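DUF1955 domain-containing protein (Sulfolobus tokodaii, PDB 1WY6) is of unknown function, but is an archaeal helical repeat protein whose stacked helices would suit it, by its shape alone, to a scaffolding or binding role. Local coordinates at residues L49-D54 and C74-S79; M12-F17 and N43-N48. All blocks are in the same frame, centred on the assembly; numbering follows the deposited sequence.

Contact 1. Residues L49-D54 and C74-S79; sequences LLESID and CQNLKS
The carbonyl oxygen of N76 is gripped twice by S79: the backbone N of S79 donates to N76 O at 2.9 Å, and OG of S79 donates to the same atom at 2.8 Å. The hydroxyl reaches it at a C=O...donor angle of 154°, in the carbonyl plane. With its OG beside its own backbone N (chi1 -55°), S79 turns the hydroxyl back onto the turn that starts helix 78-86. Its CB then rests against the L50 carbonyl, in the C-terminal part of helix 44-52, 3.3 Å from L50 O. Next to this, E51 reaches across to N76. CG is anti to the backbone N, and the chain then bends at chi2 (71°), which brings the carboxylate across the asparagine at a slant, its OE2 3.2 Å from N76 CB. The carboxylate and amide planes are nearly coplanar. OE2 of E51 and OD1 of N76 are 3.0 Å apart, a pair that may be a hydrogen bond if the amide is rotated by half a turn. The chain, after passing through helix 55-65 and the loop that follows, returns here to helix 44-52 just before helix 78-86 begins, joining two non-consecutive helices of an all-helical repeat protein. On the buried side L50 CD1 lies 4.3 Å from L77 CD2, a loose apolar touch between the two branch ends. L50 also packs on M58 and L71, while L77 faces I100 and L101 of helix 92-103. At the start of helix 78-86, K78 forms a salt bridge with E112.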
# COMPACT_ATOMS: atom_id res chain seq x y z
N LEU A 49 -6.38 10.12 -4.21
CA LEU A 49 -7.42 9.22 -3.74
C LEU A 49 -6.94 8.34 -2.59
O LEU A 49 -7.59 8.27 -1.55
CB LEU A 49 -7.91 8.30 -4.87
CG LEU A 49 -8.99 7.28 -4.46
CD1 LEU A 49 -10.30 8.00 -4.17
CD2 LEU A 49 -9.19 6.25 -5.57
N LEU A 50 -5.79 7.69 -2.78
CA LEU A 50 -5.22 6.79 -1.78
C LEU A 50 -5.01 7.41 -0.40
O LEU A 50 -4.99 6.71 0.61
CB LEU A 50 -3.90 6.20 -2.31
CG LEU A 50 -3.98 5.39 -3.61
CD1 LEU A 50 -2.58 5.05 -4.11
CD2 LEU A 50 -4.80 4.14 -3.39
N GLU A 51 -4.86 8.73 -0.36
CA GLU A 51 -4.65 9.44 0.89
C GLU A 51 -5.85 9.33 1.84
O GLU A 51 -5.69 9.31 3.06
CB GLU A 51 -4.35 10.92 0.61
CG GLU A 51 -4.08 11.75 1.85
CD GLU A 51 -2.75 11.44 2.48
OE1 GLU A 51 -2.59 11.66 3.71
OE2 GLU A 51 -1.85 10.97 1.75
N SER A 52 -7.05 9.24 1.28
CA SER A 52 -8.24 9.18 2.12
C SER A 52 -9.25 8.08 1.83
O SER A 52 -10.18 7.89 2.61
CB SER A 52 -8.95 10.54 2.09
OG SER A 52 -9.30 10.91 0.77
N ILE A 53 -9.10 7.35 0.73
CA ILE A 53 -10.08 6.32 0.43
C ILE A 53 -10.15 5.24 1.51
O ILE A 53 -9.12 4.74 2.00
CB ILE A 53 -9.84 5.64 -0.94
CG1 ILE A 53 -11.06 4.76 -1.29
CG2 ILE A 53 -8.56 4.78 -0.92
CD1 ILE A 53 -11.04 4.22 -2.71
N ASP A 54 -11.37 4.90 1.90
CA ASP A 54 -11.62 3.87 2.90
C ASP A 54 -10.95 2.56 2.49
O ASP A 54 -11.01 2.15 1.33
CB ASP A 54 -13.14 3.65 3.04
CG ASP A 54 -13.51 2.77 4.24
OD1 ASP A 54 -13.03 1.62 4.33
OD2 ASP A 54 -14.29 3.25 5.09
N CYS A 74 3.84 8.50 -6.35
CA CYS A 74 3.12 8.83 -5.12
C CYS A 74 4.07 8.79 -3.93
O CYS A 74 4.90 7.89 -3.81
CB CYS A 74 1.97 7.84 -4.90
SG CYS A 74 0.63 7.91 -6.14
N GLN A 75 3.93 9.77 -3.04
CA GLN A 75 4.77 9.88 -1.85
C GLN A 75 4.05 9.37 -0.59
O GLN A 75 4.66 9.25 0.47
CB GLN A 75 5.17 11.35 -1.63
CG GLN A 75 5.76 12.01 -2.87
CD GLN A 75 7.10 11.43 -3.26
OE1 GLN A 75 7.48 11.48 -4.43
NE2 GLN A 75 7.82 10.89 -2.29
N ASN A 76 2.76 9.08 -0.74
CA ASN A 76 1.93 8.60 0.37
C ASN A 76 1.58 7.11 0.28
O ASN A 76 0.52 6.70 0.75
CB ASN A 76 0.63 9.41 0.44
CG ASN A 76 -0.18 9.35 -0.86
OD1 ASN A 76 -1.32 9.81 -0.92
ND2 ASN A 76 0.40 8.78 -1.91
N LEU A 77 2.47 6.31 -0.30
CA LEU A 77 2.19 4.89 -0.44
C LEU A 77 2.11 4.14 0.89
O LEU A 77 1.78 2.95 0.92
CB LEU A 77 3.19 4.21 -1.38
CG LEU A 77 3.06 4.68 -2.84
CD1 LEU A 77 3.76 3.68 -3.75
CD2 LEU A 77 1.58 4.79 -3.24
N LYS A 78 2.38 4.83 1.99
CA LYS A 78 2.24 4.19 3.29
C LYS A 78 0.74 3.92 3.47
O LYS A 78 0.35 3.03 4.23
CB LYS A 78 2.74 5.10 4.41
CG LYS A 78 2.64 4.45 5.78
CD LYS A 78 2.83 5.45 6.92
CE LYS A 78 2.55 4.80 8.26
NZ LYS A 78 2.68 5.75 9.40
N SER A 79 -0.09 4.70 2.78
CA SER A 79 -1.54 4.56 2.84
C SER A 79 -1.98 3.18 2.33
O SER A 79 -2.96 2.60 2.81
CB SER A 79 -2.23 5.64 1.99
OG SER A 79 -1.81 6.94 2.35

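Contact 2. Residues M12-F17 and N43-N48; sequences MDAKKF and NWFICN
The ring of F45 is the main bump here, pushed from helix 44-52 against the flank of helix 7-19. Its CG stands anti to the backbone N (chi1 -180°), and this lets the ring reach over to helix 7-19. The leading edge meets K15, whose CB is 3.7 Å from F45 CE1 and lies near the ring plane, while the backbone N of K15 is 3.8 Å from F45 CZ. A14 closes the hollow at one end, its CB approaching F45 CZ obliquely at 4.3 Å, and M12 CE comes to the ring edge near CE1 at the other. M12 is a second bump, running the other way. Its CB points off helix 7-19 away from the partner, but bends at chi2 and chi3 bring the chain back, so that the methyl CE fits against the six-membered part of the W44 indole. It touches the edge at CH2, at 3.6 Å, near the ring plane. Beyond the aromatic pair the contact turns polar. The extended K15 chain runs past F45, and its NZ donates to N48 OD1 at 2.7 Å, meeting the C=O bond at 150° with a modest tilt from its plane. The same NZ is linked to N48 O through a water. This is side-by-side packing of two near-parallel, non-consecutive helices in the stack of an all-helical repeat protein: the axes of segments 12-17 and 44-48 cross at -32° and come within 11.2 Å, a spacing that leaves room for the phenyl ring. Helix 23-36 lies beside the pair, its V30 touching both A14 and F45, and L11 of helix 7-19 packs on W44 and F45.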
# COMPACT_ATOMS: atom_id res chain seq x y z
N MET A 12 -12.70 15.04 -9.48
CA MET A 12 -13.23 15.20 -8.13
C MET A 12 -14.57 14.49 -8.06
O MET A 12 -14.97 13.98 -7.01
CB MET A 12 -13.40 16.68 -7.77
CG MET A 12 -12.10 17.42 -7.51
SD MET A 12 -11.05 16.59 -6.29
CE MET A 12 -9.87 15.79 -7.34
N ASP A 13 -15.28 14.47 -9.19
CA ASP A 13 -16.57 13.81 -9.25
C ASP A 13 -16.36 12.31 -9.12
O ASP A 13 -17.10 11.62 -8.42
CB ASP A 13 -17.26 14.12 -10.58
CG ASP A 13 -18.63 13.51 -10.67
OD1 ASP A 13 -19.45 13.74 -9.75
OD2 ASP A 13 -18.90 12.80 -11.66
N ALA A 14 -15.33 11.81 -9.81
CA ALA A 14 -14.99 10.40 -9.77
C ALA A 14 -14.54 10.05 -8.35
O ALA A 14 -14.94 9.03 -7.80
CB ALA A 14 -13.88 10.08 -10.78
N LYS A 15 -13.73 10.93 -7.76
CA LYS A 15 -13.21 10.71 -6.41
C LYS A 15 -14.33 10.47 -5.40
O LYS A 15 -14.31 9.49 -4.67
CB LYS A 15 -12.36 11.90 -5.97
CG LYS A 15 -11.72 11.71 -4.59
CD LYS A 15 -10.98 12.97 -4.15
CE LYS A 15 -10.36 12.78 -2.77
NZ LYS A 15 -9.54 13.96 -2.34
N LYS A 16 -15.32 11.36 -5.37
CA LYS A 16 -16.44 11.21 -4.44
C LYS A 16 -17.15 9.86 -4.58
O LYS A 16 -17.44 9.21 -3.58
CB LYS A 16 -17.43 12.35 -4.62
CG LYS A 16 -18.39 12.51 -3.46
CD LYS A 16 -19.04 13.89 -3.47
CE LYS A 16 -19.67 14.19 -4.82
NZ LYS A 16 -20.18 15.58 -4.91
N PHE A 17 -17.43 9.44 -5.81
CA PHE A 17 -18.08 8.15 -6.04
C PHE A 17 -17.25 7.06 -5.35
O PHE A 17 -17.76 6.27 -4.55
CB PHE A 17 -18.16 7.82 -7.53
CG PHE A 17 -19.33 8.43 -8.25
CD1 PHE A 17 -20.62 8.29 -7.76
CD2 PHE A 17 -19.14 9.11 -9.46
CE1 PHE A 17 -21.72 8.82 -8.45
CE2 PHE A 17 -20.23 9.64 -10.16
CZ PHE A 17 -21.52 9.50 -9.65
N ASN A 43 -2.15 11.66 -13.50
CA ASN A 43 -1.47 10.70 -12.64
C ASN A 43 -1.57 11.00 -11.15
O ASN A 43 -1.70 10.08 -10.33
CB ASN A 43 0.00 10.60 -13.03
CG ASN A 43 0.66 9.38 -12.46
OD1 ASN A 43 0.46 8.27 -12.97
ND2 ASN A 43 1.42 9.55 -11.38
N TRP A 44 -1.49 12.28 -10.81
CA TRP A 44 -1.57 12.75 -9.42
C TRP A 44 -2.85 12.29 -8.73
O TRP A 44 -2.88 12.17 -7.50
CB TRP A 44 -1.55 14.28 -9.39
CG TRP A 44 -2.78 14.85 -10.05
CD1 TRP A 44 -2.97 15.04 -11.39
CD2 TRP A 44 -4.01 15.20 -9.41
NE1 TRP A 44 -4.25 15.47 -11.62
CE2 TRP A 44 -4.91 15.58 -10.43
CE3 TRP A 44 -4.45 15.22 -8.08
CZ2 TRP A 44 -6.23 15.99 -10.15
CZ3 TRP A 44 -5.76 15.63 -7.81
CH2 TRP A 44 -6.63 16.00 -8.84
N PHE A 45 -3.90 12.07 -9.51
CA PHE A 45 -5.19 11.67 -8.96
C PHE A 45 -5.17 10.44 -8.06
O PHE A 45 -5.77 10.44 -7.00
CB PHE A 45 -6.21 11.42 -10.07
CG PHE A 45 -7.57 11.01 -9.57
CD1 PHE A 45 -8.43 11.95 -9.01
CD2 PHE A 45 -7.99 9.69 -9.66
CE1 PHE A 45 -9.69 11.58 -8.55
CE2 PHE A 45 -9.24 9.31 -9.21
CZ PHE A 45 -10.10 10.26 -8.65
N ILE A 46 -4.48 9.39 -8.50
CA ILE A 46 -4.43 8.16 -7.72
C ILE A 46 -3.79 8.36 -6.35
O ILE A 46 -4.24 7.78 -5.36
CB ILE A 46 -3.69 7.04 -8.51
CG1 ILE A 46 -4.05 5.68 -7.92
CG2 ILE A 46 -2.17 7.28 -8.49
CD1 ILE A 46 -5.57 5.37 -8.00
N CYS A 47 -2.74 9.18 -6.29
CA CYS A 47 -2.05 9.46 -5.03
C CYS A 47 -3.03 10.17 -4.10
O CYS A 47 -3.10 9.89 -2.91
CB CYS A 47 -0.85 10.39 -5.25
SG CYS A 47 0.36 9.88 -6.51
N ASN A 48 -3.76 11.12 -4.67
CA ASN A 48 -4.73 11.92 -3.95
C ASN A 48 -5.83 11.01 -3.38
O ASN A 48 -6.17 11.10 -2.20
CB ASN A 48 -5.30 12.99 -4.90
CG ASN A 48 -6.19 13.99 -4.19
OD1 ASN A 48 -7.36 13.73 -3.94
ND2 ASN A 48 -5.64 15.16 -3.88
O HOH W 1 -7.95 12.82 -0.79

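From the N terminus, helix 7-19 is followed by helices 23-36 and 39-42 before helix 44-52 comes back beside it, and contact 2 closes this loop. The same helix then starts the next one: the chain passes through helix 55-65 and the loop beyond it, and contact 1 closes as residues 74-79 reach the C-terminal part of helix 44-52. The two loops follow one another without nesting or crossing, their centres 11 Å apart. Helix 44-52 thus joins helix 7-19 to the start of helix 78-86, and the C47-C74 disulfide bonds a residue of 43-48 covalently to one of 74-79.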